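Carbohydrate-binding module family 14 protein (PDB 4Z4A) probably binds chitin as an avirulence effector of a plant-pathogenic fungus, the Avr4 ortholog of Pseudocercospora fuligena. Local coordinates at residues N53-C58 with L79-N84. Residues are numbered along the deposited sequence; the frame is centred on the assembly and turned at random.
Sequences NGYIQC and LLWNDN. With EDO (1,2-ethanediol), chain R.
Tyr55, on strand 54-60, lies against the indole of Trp81 on strand 80-82. Tyr55 CB sits over the indole's six-membered ring, 3.5 Å from the centroid and 13° off the normal, a CH-pi contact. Tyr55 CG follows, 3.3 Å from Trp81 CZ3; CD1 and CD2 remain near that same rim atom, CE1 only grazes it, and the phenol end runs on past the indole. The Tyr55 ring is tilted 15° from the benzo ring of Trp81 and displaced along it, leaving little overlap. With Trp81 CG trans to the main-chain nitrogen (chi1 -169°), the benzo ring is swung across to Tyr55. On the pyrrole side, Trp81 NE1 donates a nearly straight hydrogen bond to Asp83 OD1 at 2.9 Å, which helps fix the turn of the indole; Lys86, salt-bridged to OD1, probably helps position the carboxylate. At the corner the chain turns at Asn53, Asn53 ND2 donates to Leu79 O at 2.7 Å, with the acceptor lying in the amide plane, and is bonded to Pro76 O as well. Tyr55 and Trp81 thus join the three-stranded antiparallel sheet to the two-stranded hairpin, the two-sheet architecture of the CBM14 (peritrophin-A) chitin-binding fold.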
ATOM      1  N   ASN B  53       9.925  -2.878 -12.173  1.00 32.42           N
ATOM      2  CA  ASN B  53       9.536  -1.463 -11.903  1.00 35.73           C
ATOM      3  C   ASN B  53       8.055  -1.374 -11.463  1.00 33.28           C
ATOM      4  O   ASN B  53       7.339  -0.444 -11.833  1.00 32.08           O
ATOM      5  CB  ASN B  53       9.837  -0.536 -13.109  1.00 40.34           C
ATOM      6  CG  ASN B  53       9.571   0.978 -12.824  1.00 43.01           C
ATOM      7  OD1 ASN B  53       8.926   1.656 -13.630  1.00 43.56           O
ATOM      8  ND2 ASN B  53      10.090   1.508 -11.723  1.00 42.64           N
ATOM      9  N   GLY B  54       7.605  -2.387 -10.723  1.00 32.06           N
ATOM     10  CA  GLY B  54       6.261  -2.438 -10.179  1.00 31.48           C
ATOM     11  C   GLY B  54       6.006  -3.699  -9.377  1.00 29.40           C
ATOM     12  O   GLY B  54       6.941  -4.472  -9.057  1.00 30.55           O
ATOM     13  N   TYR B  55       4.746  -3.922  -9.039  1.00 30.06           N
ATOM     14  CA  TYR B  55       4.337  -5.039  -8.177  1.00 27.33           C
ATOM     15  C   TYR B  55       2.870  -5.322  -8.395  1.00 28.42           C
ATOM     16  O   TYR B  55       2.209  -4.683  -9.235  1.00 31.44           O
ATOM     17  CB  TYR B  55       4.622  -4.718  -6.682  1.00 26.27           C
ATOM     18  CG  TYR B  55       3.892  -3.476  -6.205  1.00 26.76           C
ATOM     19  CD1 TYR B  55       4.371  -2.189  -6.513  1.00 26.96           C
ATOM     20  CD2 TYR B  55       2.746  -3.583  -5.410  1.00 24.95           C
ATOM     21  CE1 TYR B  55       3.701  -1.066  -6.085  1.00 26.93           C
ATOM     22  CE2 TYR B  55       2.070  -2.461  -4.978  1.00 26.44           C
ATOM     23  CZ  TYR B  55       2.560  -1.202  -5.287  1.00 27.07           C
ATOM     24  OH  TYR B  55       1.896  -0.064  -4.843  1.00 28.15           O
ATOM     25  N   ILE B  56       2.379  -6.348  -7.711  1.00 26.79           N
ATOM     26  CA  ILE B  56       1.003  -6.735  -7.768  1.00 27.72           C
ATOM     27  C   ILE B  56       0.404  -6.590  -6.358  1.00 28.15           C
ATOM     28  O   ILE B  56       0.993  -7.068  -5.366  1.00 26.21           O
ATOM     29  CB  ILE B  56       0.853  -8.175  -8.222  1.00 31.74           C
ATOM     30  CG1 ILE B  56       1.280  -8.306  -9.702  1.00 33.18           C
ATOM     31  CG2 ILE B  56      -0.596  -8.659  -8.011  1.00 31.57           C
ATOM     32  CD1 ILE B  56       1.303  -9.740 -10.180  1.00 38.50           C
ATOM     33  N   GLN B  57      -0.725  -5.885  -6.286  1.00 27.99           N
ATOM     34  CA  GLN B  57      -1.533  -5.879  -5.060  1.00 27.11           C
ATOM     35  C   GLN B  57      -2.826  -6.586  -5.355  1.00 29.19           C
ATOM     36  O   GLN B  57      -3.496  -6.281  -6.380  1.00 29.36           O
ATOM     37  CB  GLN B  57      -1.817  -4.474  -4.592  1.00 28.63           C
ATOM     38  CG  GLN B  57      -2.642  -4.397  -3.309  1.00 28.51           C
ATOM     39  CD  GLN B  57      -2.534  -3.030  -2.664  1.00 30.59           C
ATOM     40  OE1 GLN B  57      -1.837  -2.158  -3.164  1.00 31.43           O
ATOM     41  NE2 GLN B  57      -3.205  -2.848  -1.553  1.00 32.50           N
ATOM     42  N   CYS B  58      -3.191  -7.524  -4.476  1.00 29.03           N
ATOM     43  CA  CYS B  58      -4.496  -8.169  -4.502  1.00 31.04           C
ATOM     44  C   CYS B  58      -5.433  -7.487  -3.526  1.00 30.48           C
ATOM     45  O   CYS B  58      -5.100  -7.261  -2.377  1.00 28.94           O
ATOM     46  CB  CYS B  58      -4.388  -9.656  -4.197  1.00 33.87           C
ATOM     47  SG  CYS B  58      -3.746 -10.527  -5.629  1.00 34.86           S
ATOM     48  N   LEU B  79      12.798   3.309  -9.210  1.00 28.92           N
ATOM     49  CA  LEU B  79      12.686   2.419  -8.053  1.00 27.34           C
ATOM     50  C   LEU B  79      12.274   1.048  -8.542  1.00 27.50           C
ATOM     51  O   LEU B  79      11.612   0.915  -9.580  1.00 28.80           O
ATOM     52  CB  LEU B  79      11.674   2.981  -7.058  1.00 27.84           C
ATOM     53  CG  LEU B  79      11.926   4.381  -6.502  1.00 27.80           C
ATOM     54  CD1 LEU B  79      10.894   4.721  -5.422  1.00 28.56           C
ATOM     55  CD2 LEU B  79      13.336   4.487  -5.943  1.00 29.25           C
ATOM     56  N   LEU B  80      12.701   0.037  -7.802  1.00 25.86           N
ATOM     57  CA  LEU B  80      12.473  -1.343  -8.131  1.00 24.93           C
ATOM     58  C   LEU B  80      11.809  -2.001  -6.920  1.00 24.73           C
ATOM     59  O   LEU B  80      12.014  -1.597  -5.787  1.00 22.40           O
ATOM     60  CB  LEU B  80      13.788  -2.063  -8.430  1.00 25.40           C
ATOM     61  CG  LEU B  80      14.595  -1.531  -9.628  1.00 26.61           C
ATOM     62  CD1 LEU B  80      15.797  -2.425  -9.790  1.00 26.99           C
ATOM     63  CD2 LEU B  80      13.769  -1.381 -10.909  1.00 28.58           C
ATOM     64  N   TRP B  81      11.084  -3.077  -7.177  1.00 23.64           N
ATOM     65  CA  TRP B  81      10.477  -3.832  -6.066  1.00 22.50           C
ATOM     66  C   TRP B  81      11.487  -4.491  -5.157  1.00 21.62           C
ATOM     67  O   TRP B  81      12.468  -5.101  -5.625  1.00 22.98           O
ATOM     68  CB  TRP B  81       9.579  -4.897  -6.616  1.00 22.33           C
ATOM     69  CG  TRP B  81       8.715  -5.562  -5.560  1.00 23.01           C
ATOM     70  CD1 TRP B  81       8.735  -6.870  -5.213  1.00 23.52           C
ATOM     71  CD2 TRP B  81       7.696  -4.943  -4.756  1.00 22.76           C
ATOM     72  NE1 TRP B  81       7.793  -7.126  -4.242  1.00 22.55           N
ATOM     73  CE2 TRP B  81       7.115  -5.959  -3.972  1.00 22.02           C
ATOM     74  CE3 TRP B  81       7.164  -3.640  -4.683  1.00 24.32           C
ATOM     75  CZ2 TRP B  81       6.079  -5.701  -3.065  1.00 23.02           C
ATOM     76  CZ3 TRP B  81       6.142  -3.394  -3.796  1.00 22.46           C
ATOM     77  CH2 TRP B  81       5.604  -4.424  -3.005  1.00 22.28           C
ATOM     78  N   ASN B  82      11.244  -4.361  -3.854  1.00 20.61           N
ATOM     79  CA  ASN B  82      12.065  -4.986  -2.818  1.00 19.59           C
ATOM     80  C   ASN B  82      11.070  -5.831  -2.023  1.00 20.91           C
ATOM     81  O   ASN B  82      10.366  -5.312  -1.154  1.00 19.82           O
ATOM     82  CB  ASN B  82      12.710  -3.960  -1.928  1.00 20.24           C
ATOM     83  CG  ASN B  82      13.417  -4.526  -0.704  1.00 21.81           C
ATOM     84  OD1 ASN B  82      13.360  -5.727  -0.369  1.00 22.13           O
ATOM     85  ND2 ASN B  82      14.005  -3.640   0.061  1.00 22.63           N
ATOM     86  N   ASP B  83      11.007  -7.108  -2.385  1.00 20.18           N
ATOM     87  CA  ASP B  83      10.053  -8.009  -1.717  1.00 21.60           C
ATOM     88  C   ASP B  83      10.325  -8.309  -0.260  1.00 21.90           C
ATOM     89  O   ASP B  83       9.380  -8.752   0.455  1.00 23.20           O
ATOM     90  CB  ASP B  83       9.965  -9.310  -2.498  1.00 23.62           C
ATOM     91  CG  ASP B  83       8.620 -10.011  -2.308  1.00 24.30           C
ATOM     92  OD1 ASP B  83       7.544  -9.428  -2.545  1.00 23.02           O
ATOM     93  OD2 ASP B  83       8.682 -11.186  -1.895  1.00 27.55           O
ATOM     94  N   ASN B  84      11.539  -8.092   0.214  1.00 21.75           N
ATOM     95  CA  ASN B  84      11.879  -8.229   1.633  1.00 23.08           C
ATOM     96  C   ASN B  84      11.082  -7.288   2.529  1.00 23.32           C
ATOM     97  O   ASN B  84      10.669  -7.660   3.625  1.00 25.29           O
ATOM     98  CB  ASN B  84      13.365  -8.014   1.889  1.00 24.31           C
ATOM     99  CG  ASN B  84      14.222  -9.030   1.168  1.00 24.19           C
ATOM    100  OD1 ASN B  84      15.202  -8.685   0.477  1.00 27.85           O
ATOM    101  ND2 ASN B  84      13.817 -10.248   1.234  1.00 23.35           N
TER
HETATM  102  C1  EDO R 208      10.516 -13.348  -4.278  1.00 53.82           C
HETATM  103  O1  EDO R 208      10.469 -13.318  -2.847  1.00 60.31           O
HETATM  104  C2  EDO R 208      11.028 -12.036  -4.823  1.00 50.52           C
HETATM  105  O2  EDO R 208      11.257 -12.178  -6.228  1.00 48.83           O